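Local atomic coordinates of acetaldehyde dehydrogenase (Acetylating) (Geobacillus thermoglucosidasius, PDB entry 5J78), a protein that catalyses the NAD-dependent conversion of acetaldehyde and coenzyme A to acetyl-CoA, a reversible step probably run toward acetaldehyde during ethanol production. Residues N67-E71 and L97-N101; S145-K150 and P437-L441; N159-P165 and L193-I197; L208-K212 and A228-K234. One frame throughout, in Å; residues are numbered along the deposited sequence. Where two conformers were deposited one is given.

How the interactions relate
Along the chain the order is interaction 1, then 3, then 4, with 3 and 4 both nested inside the long loop closed by interaction 2. Interaction 1 pairs helices 55-84 and 89-107; its centre lies 12 Å from that of interaction 2, and Ile-148 of helix 143-156 packs on Ala-69 and Ala-99. Helix 143-156 leads into strand 160-165, and Phe-163 of interaction 3 touches Val-147 and Lys-150 of interaction 2. Interaction 4 touches interaction 3 through Leu-208, on Val-162 and Ser-164. The contacts thus run as layers, from paired helices through helix and sheet to loops, in what is probably the coenzyme-binding part of this aldehyde dehydrogenase fold.

Interaction 1: residues N67-E71 and L97-N101; sequences NAARE and LFAAN
Arg-70 leaves its helix with CG anti to the backbone N (chi1 -165°), and a bend at chi3 carries the guanidinium across to Asn-101, whose CG stands anti to its own carbonyl carbon. The two side chains cross at about a right angle, yet their flat ends are nearly coplanar, 15° apart. NE of Arg-70 makes the main bond to Asn-101 OD1, in the carbonyl plane, though its length of 2.5 Å is doubtfully short. NH2 of Arg-70 adds weak bonds to the same OD1 and, at 3.2 Å, to Ala-100 O. On its own helix, Arg-70 NH1 has a weak bond to Asn-67 OD1. Farther back, Arg-70 CG rests 3.8 Å from Leu-97 CD2. Alanines suit the seam beside it, because Ala-69 CB and Ala-100 CB meet at 3.7 Å and let the two nearly antiparallel helices approach to 8.4 Å between axes. A leucine in place of Arg-70 would probably leave Asn-101 OD1 without its donors from this helix and free the Asn-67 amide to turn. Within this contact the guanidinium is held by neutral oxygens of both helices, so its charge is probably eased by amide and carbonyl dipoles.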
loop_
_atom_site.group_PDB
_atom_site.type_symbol
_atom_site.label_atom_id
_atom_site.label_comp_id
_atom_site.label_asym_id
_atom_site.label_seq_id
_atom_site.Cartn_x
_atom_site.Cartn_y
_atom_site.Cartn_z
ATOM N N ASN A 67 -2.147 -41.590 16.114
ATOM C CA ASN A 67 -1.345 -42.804 16.200
ATOM C C ASN A 67 -0.110 -42.668 15.344
ATOM O O ASN A 67 0.984 -43.050 15.751
ATOM C CB ASN A 67 -2.142 -44.037 15.766
ATOM C CG ASN A 67 -3.124 -44.502 16.821
ATOM O OD1 ASN A 67 -2.930 -44.259 18.014
ATOM N ND2 ASN A 67 -4.185 -45.186 16.389
ATOM N N ALA A 68 -0.282 -42.100 14.164
ATOM C CA ALA A 68 0.827 -41.954 13.239
ATOM C C ALA A 68 1.859 -40.966 13.774
ATOM O O ALA A 68 3.060 -41.153 13.586
ATOM C CB ALA A 68 0.315 -41.519 11.877
ATOM N N ALA A 69 1.398 -39.915 14.446
ATOM C CA ALA A 69 2.314 -38.914 15.006
ATOM C C ALA A 69 3.194 -39.546 16.070
ATOM O O ALA A 69 4.399 -39.278 16.165
ATOM C CB ALA A 69 1.534 -37.736 15.598
ATOM N N ARG A 70 2.555 -40.357 16.899
ATOM C CA ARG A 70 3.215 -41.081 17.971
ATOM C C ARG A 70 4.311 -41.958 17.394
ATOM O O ARG A 70 5.432 -41.951 17.863
ATOM C CB ARG A 70 2.189 -41.919 18.727
ATOM C CG ARG A 70 2.600 -42.480 20.074
ATOM C CD ARG A 70 1.348 -43.049 20.777
ATOM N NE ARG A 70 0.268 -42.045 20.894
ATOM C CZ ARG A 70 -0.972 -42.167 20.412
ATOM N NH1 ARG A 70 -1.358 -43.266 19.766
ATOM N NH2 ARG A 70 -1.851 -41.177 20.591
ATOM N N GLU A 71 3.978 -42.672 16.336
ATOM C CA GLU A 71 4.915 -43.578 15.713
ATOM C C GLU A 71 6.044 -42.836 15.031
ATOM O O GLU A 71 7.137 -43.371 14.932
ATOM C CB GLU A 71 4.213 -44.468 14.687
ATOM C CG GLU A 71 3.225 -45.485 15.278
ATOM C CD GLU A 71 2.203 -45.984 14.253
ATOM O OE1 GLU A 71 1.132 -46.477 14.676
ATOM O OE2 GLU A 71 2.466 -45.881 13.031
ATOM N N LEU A 97 5.350 -36.025 21.008
ATOM C CA LEU A 97 4.496 -36.939 21.750
ATOM C C LEU A 97 3.489 -36.153 22.589
ATOM O O LEU A 97 2.384 -36.631 22.857
ATOM C CB LEU A 97 5.339 -37.865 22.636
ATOM C CG LEU A 97 6.138 -38.970 21.931
ATOM C CD1 LEU A 97 7.000 -39.672 22.926
ATOM C CD2 LEU A 97 5.183 -39.957 21.240
ATOM N N PHE A 98 3.870 -34.945 22.997
ATOM C CA PHE A 98 2.948 -34.059 23.690
ATOM C C PHE A 98 1.791 -33.738 22.743
ATOM O O PHE A 98 0.624 -33.774 23.138
ATOM C CB PHE A 98 3.653 -32.772 24.178
ATOM C CG PHE A 98 2.704 -31.705 24.651
ATOM C CD1 PHE A 98 2.141 -31.763 25.913
ATOM C CD2 PHE A 98 2.352 -30.652 23.812
ATOM C CE1 PHE A 98 1.227 -30.773 26.341
ATOM C CE2 PHE A 98 1.445 -29.669 24.229
ATOM C CZ PHE A 98 0.886 -29.740 25.499
ATOM N N ALA A 99 2.101 -33.464 21.482
ATOM C CA ALA A 99 1.049 -33.155 20.529
ATOM C C ALA A 99 0.251 -34.398 20.207
ATOM O O ALA A 99 -0.974 -34.351 20.073
ATOM C CB ALA A 99 1.616 -32.559 19.275
ATOM N N ALA A 100 0.936 -35.526 20.101
ATOM C CA ALA A 100 0.259 -36.754 19.721
ATOM C C ALA A 100 -0.600 -37.327 20.853
ATOM O O ALA A 100 -1.568 -38.027 20.577
ATOM C CB ALA A 100 1.262 -37.788 19.266
ATOM N N ASN A 101 -0.240 -37.059 22.114
ATOM C CA ASN A 101 -0.937 -37.674 23.241
ATOM C C ASN A 101 -1.785 -36.685 24.042
ATOM O O ASN A 101 -3.005 -36.853 24.110
ATOM C CB ASN A 101 0.062 -38.394 24.166
ATOM C CG ASN A 101 0.725 -39.581 23.482
ATOM O OD1 ASN A 101 0.132 -40.217 22.622
ATOM N ND2 ASN A 101 1.951 -39.883 23.861
#

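Interaction 2: residues S145-K150 and P437-L441; sequences STVIFK and PSLTL. With ACT (acetate ion), chain I.
Phe-149 lays one face of its ring against the loop 437-441, where Ser-438 shapes an ST turn against helix 143-156, a helix of the Rossmann-like layer usual in aldehyde dehydrogenases. Leu-439 N stands 3.5 Å above the plane of the Phe-149 ring, over its centre, and Ser-438 C lies over the rim of the same face. A flat aromatic suits this place, since it can cover a length of main chain. At the edge, near the ring plane, Thr-440 OG1 is 3.3 Å from Phe-149 CE2; Ser-438 OG comes to 3.2 Å from Phe-149 CZ. The side chain of Leu-439 slides past the ring in the opposite direction, and its CD1 presses tightly on Ser-145 CB at 3.5 Å. Lys-150 crosses Thr-440 at about a right angle, its CE 3.3 Å from Thr-440 OG1, while its NZ goes on to Thr-220 OG1, which is also hydrogen-bonded to Thr-440 OG1.

The next shell fixes these groups. With its hydroxyl anti to the backbone N (chi1 177°), Ser-438 accepts a nearly straight bond at OG from Thr-440 N at 3.0 Å, and OG is hydrogen-bonded to Val-455 O as well. A water donates to both Thr-146 OG1 and Leu-439 O, joining helix and loop; Thr-146 OG1 also bonds Asn-142 O. Lys-92 and Lys-95 gather round an acetate, probably from the crystallisation liquor, whose OXT takes bonds from Ser-145 N at 3.0 Å and Ser-145 OG at 2.6 Å.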
loop_
_atom_site.group_PDB
_atom_site.type_symbol
_atom_site.label_atom_id
_atom_site.label_comp_id
_atom_site.label_asym_id
_atom_site.label_seq_id
_atom_site.Cartn_x
_atom_site.Cartn_y
_atom_site.Cartn_z
ATOM N N SER A 145 5.897 -30.520 15.885
ATOM C CA SER A 145 4.899 -30.657 16.941
ATOM C C SER A 145 3.702 -29.732 16.731
ATOM O O SER A 145 2.568 -30.111 17.066
ATOM C CB SER A 145 5.499 -30.385 18.318
ATOM O OG SER A 145 6.148 -29.134 18.385
ATOM N N THR A 146 3.948 -28.546 16.165
ATOM C CA THR A 146 2.875 -27.563 15.926
ATOM C C THR A 146 1.969 -28.034 14.779
ATOM O O THR A 146 0.746 -27.793 14.771
ATOM C CB THR A 146 3.440 -26.157 15.609
ATOM O OG1 THR A 146 4.286 -25.712 16.681
ATOM C CG2 THR A 146 2.306 -25.124 15.442
ATOM N N VAL A 147 2.575 -28.698 13.806
ATOM C CA VAL A 147 1.835 -29.281 12.705
ATOM C C VAL A 147 0.914 -30.363 13.223
ATOM O O VAL A 147 -0.266 -30.428 12.829
ATOM C CB VAL A 147 2.763 -29.882 11.630
ATOM C CG1 VAL A 147 1.998 -30.817 10.711
ATOM C CG2 VAL A 147 3.431 -28.782 10.845
ATOM N N ILE A 148 1.452 -31.222 14.084
ATOM C CA ILE A 148 0.669 -32.317 14.651
ATOM C C ILE A 148 -0.505 -31.735 15.441
ATOM O O ILE A 148 -1.658 -32.118 15.242
ATOM C CB ILE A 148 1.541 -33.202 15.550
ATOM C CG1 ILE A 148 2.583 -33.959 14.710
ATOM C CG2 ILE A 148 0.686 -34.182 16.344
ATOM C CD1 ILE A 148 3.724 -34.503 15.509
ATOM N N PHE A 149 -0.188 -30.796 16.324
ATOM C CA PHE A 149 -1.177 -30.130 17.174
ATOM C C PHE A 149 -2.288 -29.483 16.333
ATOM O O PHE A 149 -3.468 -29.767 16.531
ATOM C CB PHE A 149 -0.451 -29.107 18.071
ATOM C CG PHE A 149 -1.285 -27.923 18.461
ATOM C CD1 PHE A 149 -2.361 -28.057 19.350
ATOM C CD2 PHE A 149 -0.989 -26.668 17.958
ATOM C CE1 PHE A 149 -3.142 -26.947 19.697
ATOM C CE2 PHE A 149 -1.765 -25.561 18.296
ATOM C CZ PHE A 149 -2.844 -25.703 19.166
ATOM N N LYS A 150 -1.904 -28.665 15.355
ATOM C CA LYS A 150 -2.878 -27.950 14.530
ATOM C C LYS A 150 -3.687 -28.865 13.621
ATOM O O LYS A 150 -4.887 -28.636 13.391
ATOM C CB LYS A 150 -2.172 -26.875 13.699
ATOM C CG LYS A 150 -1.704 -25.712 14.548
ATOM C CD LYS A 150 -1.124 -24.568 13.719
ATOM C CE LYS A 150 -0.777 -23.395 14.630
ATOM N NZ LYS A 150 -0.140 -22.252 13.920
ATOM N N PRO A 437 -4.033 -28.376 26.552
ATOM C CA PRO A 437 -2.809 -28.653 25.781
ATOM C C PRO A 437 -2.774 -27.939 24.421
ATOM O O PRO A 437 -3.700 -28.077 23.602
ATOM C CB PRO A 437 -2.836 -30.177 25.588
ATOM C CG PRO A 437 -3.615 -30.683 26.791
ATOM C CD PRO A 437 -4.672 -29.608 27.049
ATOM N N SER A 438 -1.712 -27.175 24.181
ATOM C CA SER A 438 -1.641 -26.364 22.972
ATOM C C SER A 438 -0.210 -25.917 22.710
ATOM O O SER A 438 0.580 -25.749 23.648
ATOM C CB SER A 438 -2.566 -25.135 23.109
ATOM O OG SER A 438 -2.500 -24.261 21.985
ATOM N N LEU A 439 0.102 -25.695 21.435
ATOM C CA LEU A 439 1.345 -25.027 21.050
ATOM C C LEU A 439 1.084 -23.668 20.388
ATOM O O LEU A 439 1.951 -23.116 19.713
ATOM C CB LEU A 439 2.160 -25.958 20.123
ATOM C CG LEU A 439 2.625 -27.219 20.863
ATOM C CD1 LEU A 439 3.280 -28.261 19.962
ATOM C CD2 LEU A 439 3.568 -26.847 21.980
ATOM N N THR A 440 -0.117 -23.132 20.593
ATOM C CA THR A 440 -0.467 -21.802 20.112
ATOM C C THR A 440 -1.076 -21.080 21.283
ATOM O O THR A 440 -2.260 -21.246 21.600
ATOM C CB THR A 440 -1.431 -21.850 18.935
ATOM O OG1 THR A 440 -0.755 -22.434 17.819
ATOM C CG2 THR A 440 -1.953 -20.432 18.563
ATOM N N LEU A 441 -0.240 -20.295 21.937
ATOM C CA LEU A 441 -0.591 -19.676 23.205
ATOM C C LEU A 441 -0.947 -18.219 22.949
ATOM O O LEU A 441 -0.083 -17.408 22.649
ATOM C CB LEU A 441 0.565 -19.807 24.196
ATOM C CG LEU A 441 0.606 -21.088 25.043
ATOM C CD1 LEU A 441 0.418 -22.297 24.183
ATOM C CD2 LEU A 441 1.908 -21.217 25.869
HETATM C C ACT I . 9.529 -29.822 17.338
HETATM O O ACT I . 10.350 -28.982 17.750
HETATM O OXT ACT I . 8.412 -29.425 17.047
HETATM C CH3 ACT I . 9.858 -31.277 17.245
HETATM O O HOH W 1 4.315 -23.596 18.567
#

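Interaction 3: residues N159-P165 and L193-I197; sequences NAIVFSP and LISCI
Phe-163 and Cys-196 pair as a parallel bridge between strands 160-165 and 194-196, which belong to a beta-alpha-beta unit with helix 170-186 between them. Four main-chain bonds set the register, from Ile-161 N to Leu-193 O (2.9 Å) through to Ile-197 N and Phe-163 O (3.0 Å). The dense side carries Ile-161, Phe-163, Ile-194 and Cys-196. Ile-161 CG1 sits over one face of the Phe-163 ring, toward its rim, while Ile-194 CG2 meets the edge at Phe-163 CE2, 3.8 Å away. Cys-196, with SG anti to its backbone N (chi1 -176°), extends that sulfur to Pro-165 CG at 3.5 Å, and Pro-165 CD lies as near to Ile-197 O. An alanine at Pro-165 would probably open a gap beside Cys-196 SG. The face of Val-162 and Ser-195, under helix 28-51 with Tyr-39 on Ser-195, is less densely packed and more polar: Val-162 CG2 touches Ser-195 OG at 3.5 Å, and a water joins that OG to Ile-161 O. Apolar groups thus dominate the face under helices 143-156 and 170-186, and a proline, lacking an N-H, adds to them without extending the ladder of donors.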
loop_
_atom_site.group_PDB
_atom_site.type_symbol
_atom_site.label_atom_id
_atom_site.label_comp_id
_atom_site.label_asym_id
_atom_site.label_seq_id
_atom_site.Cartn_x
_atom_site.Cartn_y
_atom_site.Cartn_z
ATOM N N ASN A 159 -12.469 -29.247 9.687
ATOM C CA ASN A 159 -11.856 -28.341 8.731
ATOM C C ASN A 159 -10.790 -29.008 7.869
ATOM O O ASN A 159 -10.263 -30.062 8.227
ATOM C CB ASN A 159 -11.220 -27.169 9.485
ATOM C CG ASN A 159 -12.188 -26.518 10.434
ATOM O OD1 ASN A 159 -13.140 -25.856 10.005
ATOM N ND2 ASN A 159 -11.991 -26.742 11.723
ATOM N N ALA A 160 -10.468 -28.363 6.751
ATOM C CA ALA A 160 -9.218 -28.614 6.017
ATOM C C ALA A 160 -8.173 -27.651 6.569
ATOM O O ALA A 160 -8.525 -26.654 7.183
ATOM C CB ALA A 160 -9.401 -28.417 4.499
ATOM N N ILE A 161 -6.893 -27.940 6.371
ATOM C CA ILE A 161 -5.847 -27.032 6.838
ATOM C C ILE A 161 -4.697 -27.018 5.843
ATOM O O ILE A 161 -4.299 -28.075 5.323
ATOM C CB ILE A 161 -5.338 -27.395 8.260
ATOM C CG1 ILE A 161 -4.258 -26.401 8.704
ATOM C CG2 ILE A 161 -4.808 -28.815 8.330
ATOM C CD1 ILE A 161 -4.192 -26.232 10.207
ATOM N N VAL A 162 -4.214 -25.809 5.546
ATOM C CA VAL A 162 -3.048 -25.591 4.678
ATOM C C VAL A 162 -1.931 -24.956 5.497
ATOM O O VAL A 162 -2.099 -23.857 6.025
ATOM C CB VAL A 162 -3.360 -24.667 3.469
ATOM C CG1 VAL A 162 -2.137 -24.517 2.583
ATOM C CG2 VAL A 162 -4.528 -25.198 2.656
ATOM N N PHE A 163 -0.796 -25.648 5.585
ATOM C CA PHE A 163 0.353 -25.179 6.364
ATOM C C PHE A 163 1.351 -24.331 5.598
ATOM O O PHE A 163 1.591 -24.543 4.415
ATOM C CB PHE A 163 1.087 -26.370 6.965
ATOM C CG PHE A 163 0.322 -27.038 8.048
ATOM C CD1 PHE A 163 0.098 -26.383 9.242
ATOM C CD2 PHE A 163 -0.215 -28.300 7.858
ATOM C CE1 PHE A 163 -0.624 -26.979 10.241
ATOM C CE2 PHE A 163 -0.941 -28.910 8.859
ATOM C CZ PHE A 163 -1.148 -28.245 10.049
ATOM N N SER A 164 1.940 -23.373 6.311
ATOM C CA SER A 164 3.008 -22.523 5.791
ATOM C C SER A 164 4.220 -22.583 6.742
ATOM O O SER A 164 4.176 -22.000 7.834
ATOM C CB SER A 164 2.515 -21.076 5.620
ATOM O OG SER A 164 3.500 -20.248 5.015
ATOM N N PRO A 165 5.298 -23.293 6.335
ATOM C CA PRO A 165 6.538 -23.350 7.128
ATOM C C PRO A 165 7.379 -22.100 7.068
ATOM O O PRO A 165 7.405 -21.384 6.068
ATOM C CB PRO A 165 7.343 -24.490 6.484
ATOM C CG PRO A 165 6.469 -25.109 5.483
ATOM C CD PRO A 165 5.426 -24.096 5.109
ATOM N N LEU A 193 -6.949 -32.800 2.217
ATOM C CA LEU A 193 -7.447 -32.229 3.462
ATOM C C LEU A 193 -6.397 -31.428 4.219
ATOM O O LEU A 193 -6.687 -30.366 4.787
ATOM C CB LEU A 193 -7.956 -33.344 4.359
ATOM C CG LEU A 193 -8.746 -32.872 5.566
ATOM C CD1 LEU A 193 -10.076 -32.243 5.145
ATOM C CD2 LEU A 193 -8.970 -34.022 6.506
ATOM N N ILE A 194 -5.193 -31.997 4.246
ATOM C CA ILE A 194 -4.026 -31.461 4.938
ATOM C C ILE A 194 -2.907 -31.330 3.919
ATOM O O ILE A 194 -2.551 -32.309 3.256
ATOM C CB ILE A 194 -3.561 -32.369 6.070
ATOM C CG1 ILE A 194 -4.679 -32.588 7.087
ATOM C CG2 ILE A 194 -2.334 -31.809 6.756
ATOM C CD1 ILE A 194 -4.477 -33.833 7.914
ATOM N N SER A 195 -2.370 -30.124 3.792
ATOM C CA SER A 195 -1.345 -29.825 2.790
ATOM C C SER A 195 -0.323 -28.882 3.388
ATOM O O SER A 195 -0.555 -28.297 4.452
ATOM C CB SER A 195 -1.969 -29.215 1.523
ATOM O OG SER A 195 -2.775 -28.079 1.826
ATOM N N CYS A 196 0.818 -28.738 2.711
ATOM C CA CYS A 196 1.866 -27.835 3.170
ATOM C C CYS A 196 2.643 -27.247 1.997
ATOM O O CYS A 196 3.048 -27.964 1.085
ATOM C CB CYS A 196 2.803 -28.584 4.119
ATOM S SG CYS A 196 4.124 -27.631 4.892
ATOM N N ILE A 197 2.812 -25.929 2.019
ATOM C CA ILE A 197 3.656 -25.214 1.060
ATOM C C ILE A 197 5.070 -25.832 1.058
ATOM O O ILE A 197 5.693 -25.961 2.109
ATOM C CB ILE A 197 3.743 -23.693 1.410
ATOM C CG1 ILE A 197 2.386 -23.006 1.204
ATOM C CG2 ILE A 197 4.778 -22.985 0.558
ATOM C CD1 ILE A 197 2.296 -21.654 1.876
HETATM O O HOH W 2 -5.377 -28.751 2.600
#

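Interaction 4: residues L208-K212 and A228-K234; sequences LMKHK and AAYSSGK
Lys-234 meets His-211 at its flat peptide carbonyl and not at its imidazole: Lys-234 NZ donates to His-211 O at 2.7 Å, from a position tilted 31° out of the carbonyl plane. The ring of His-211 turns away to Arg-37 and Leu-40 of helix 28-51, and its ND1 bonds Leu-213 N. The other ring, that of Tyr-230, likewise leaves the contact, its OH hydrogen-bonded to Gly-238 N and Ile-450 N.

A bend at chi2 (-82°) runs the Lys-234 chain along the end of helix 202-210, so that its CG lies 3.1 Å from Met-209 O before NZ reaches the carbonyl beyond. Thr-214 O is a second acceptor for that ammonium, and a long basic side chain is well suited to collecting such carbonyl oxygens where a helix has ended. Met-209, extended beyond CG, lays SD 3.9 Å from Ala-229 CA and its methyl CE 4.2 Å from Ala-229 CB; alanine is small enough to let the thioether come in. Ser-232 ties its own loop into an ST turn: OG donates to Ala-229 O at 2.7 Å and accepts from Lys-234 N at 3.0 Å. Gly-233 follows; at its phi of 86° a side chain would be jammed against the carbonyl O of Ser-232, which calls for glycine. Toward solvent, Lys-210 CG rests 3.6 Å from Ser-232 O, while its NZ bonds Asn-206 OD1.

Ile-217 of strand 216-219 touches Met-209, Ala-229 and Ser-232, Ile-137 of strand 124-138 also packs on Met-209, and Asn-448 of the second subunit donates to Gly-233 O.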
loop_
_atom_site.group_PDB
_atom_site.type_symbol
_atom_site.label_atom_id
_atom_site.label_comp_id
_atom_site.label_asym_id
_atom_site.label_seq_id
_atom_site.Cartn_x
_atom_site.Cartn_y
_atom_site.Cartn_z
ATOM N N LEU A 208 -1.653 -17.098 0.812
ATOM C CA LEU A 208 -2.374 -17.980 1.728
ATOM C C LEU A 208 -3.203 -17.190 2.741
ATOM O O LEU A 208 -4.332 -17.572 3.070
ATOM C CB LEU A 208 -1.406 -18.904 2.469
ATOM C CG LEU A 208 -2.078 -19.817 3.493
ATOM C CD1 LEU A 208 -3.023 -20.803 2.824
ATOM C CD2 LEU A 208 -1.006 -20.562 4.282
ATOM N N MET A 209 -2.635 -16.099 3.239
ATOM C CA MET A 209 -3.302 -15.308 4.262
ATOM C C MET A 209 -4.499 -14.519 3.698
ATOM O O MET A 209 -5.471 -14.316 4.410
ATOM C CB MET A 209 -2.316 -14.347 4.932
ATOM C CG MET A 209 -1.357 -15.016 5.909
ATOM S SD MET A 209 -0.516 -13.797 6.917
ATOM C CE MET A 209 0.519 -14.890 7.894
ATOM N N LYS A 210 -4.453 -14.122 2.426
ATOM C CA LYS A 210 -5.460 -13.197 1.893
ATOM C C LYS A 210 -6.431 -13.819 0.900
ATOM O O LYS A 210 -7.395 -13.180 0.503
ATOM C CB LYS A 210 -4.764 -12.011 1.235
ATOM C CG LYS A 210 -3.907 -11.204 2.218
ATOM C CD LYS A 210 -3.121 -10.138 1.497
ATOM C CE LYS A 210 -2.503 -9.150 2.456
ATOM N NZ LYS A 210 -1.719 -8.101 1.748
ATOM N N HIS A 211 -6.179 -15.061 0.508
ATOM C CA HIS A 211 -6.965 -15.698 -0.536
ATOM C C HIS A 211 -8.456 -15.785 -0.175
ATOM O O HIS A 211 -8.798 -15.962 0.987
ATOM C CB HIS A 211 -6.427 -17.100 -0.816
ATOM C CG HIS A 211 -6.884 -17.659 -2.122
ATOM N ND1 HIS A 211 -8.090 -18.311 -2.270
ATOM C CD2 HIS A 211 -6.314 -17.640 -3.347
ATOM C CE1 HIS A 211 -8.230 -18.691 -3.527
ATOM N NE2 HIS A 211 -7.168 -18.289 -4.204
ATOM N N LYS A 212 -9.330 -15.657 -1.178
ATOM C CA LYS A 212 -10.780 -15.723 -0.963
ATOM C C LYS A 212 -11.240 -16.991 -0.248
ATOM O O LYS A 212 -12.176 -16.950 0.547
ATOM C CB LYS A 212 -11.536 -15.602 -2.301
ATOM C CG LYS A 212 -11.284 -16.727 -3.316
ATOM C CD LYS A 212 -12.169 -16.577 -4.563
ATOM C CE LYS A 212 -11.593 -17.337 -5.767
ATOM N NZ LYS A 212 -11.242 -18.773 -5.481
ATOM N N ALA A 228 1.131 -9.297 10.547
ATOM C CA ALA A 228 0.700 -9.504 9.164
ATOM C C ALA A 228 -0.628 -10.256 9.103
ATOM O O ALA A 228 -1.507 -9.947 8.281
ATOM C CB ALA A 228 1.745 -10.252 8.386
ATOM N N ALA A 229 -0.772 -11.254 9.963
ATOM C CA ALA A 229 -2.013 -12.019 9.995
ATOM C C ALA A 229 -3.193 -11.125 10.434
ATOM O O ALA A 229 -4.290 -11.262 9.920
ATOM C CB ALA A 229 -1.870 -13.243 10.925
ATOM N N TYR A 230 -2.965 -10.218 11.377
ATOM C CA TYR A 230 -4.019 -9.274 11.777
ATOM C C TYR A 230 -4.173 -8.081 10.804
ATOM O O TYR A 230 -4.979 -7.170 11.045
ATOM C CB TYR A 230 -3.766 -8.775 13.205
ATOM C CG TYR A 230 -4.186 -9.800 14.235
ATOM C CD1 TYR A 230 -5.521 -9.959 14.571
ATOM C CD2 TYR A 230 -3.265 -10.641 14.829
ATOM C CE1 TYR A 230 -5.921 -10.902 15.489
ATOM C CE2 TYR A 230 -3.651 -11.595 15.750
ATOM C CZ TYR A 230 -4.977 -11.728 16.075
ATOM O OH TYR A 230 -5.369 -12.687 16.994
ATOM N N SER A 231 -3.435 -8.124 9.697
ATOM C CA SER A 231 -3.482 -7.088 8.660
ATOM C C SER A 231 -4.002 -7.675 7.373
ATOM O O SER A 231 -4.037 -7.004 6.358
ATOM C CB SER A 231 -2.101 -6.488 8.395
ATOM O OG SER A 231 -1.555 -5.857 9.541
ATOM N N SER A 232 -4.370 -8.952 7.421
ATOM C CA SER A 232 -4.657 -9.731 6.220
ATOM C C SER A 232 -6.037 -9.520 5.637
ATOM O O SER A 232 -6.311 -9.941 4.506
ATOM C CB SER A 232 -4.519 -11.210 6.535
ATOM O OG SER A 232 -5.507 -11.577 7.483
ATOM N N GLY A 233 -6.919 -8.917 6.426
ATOM C CA GLY A 233 -8.316 -8.829 6.060
ATOM C C GLY A 233 -9.111 -10.062 6.481
ATOM O O GLY A 233 -10.304 -10.135 6.189
ATOM N N LYS A 234 -8.460 -11.018 7.159
ATOM C CA LYS A 234 -9.113 -12.264 7.608
ATOM C C LYS A 234 -9.132 -12.393 9.127
ATOM O O LYS A 234 -8.261 -11.882 9.799
ATOM C CB LYS A 234 -8.397 -13.516 7.083
ATOM C CG LYS A 234 -8.216 -13.603 5.623
ATOM C CD LYS A 234 -9.454 -14.102 4.941
ATOM C CE LYS A 234 -9.148 -14.416 3.496
ATOM N NZ LYS A 234 -10.385 -14.887 2.828
HETATM O O HOH W 3 -8.246 -10.627 2.735
HETATM O O HOH W 4 -1.377 -6.532 4.156
#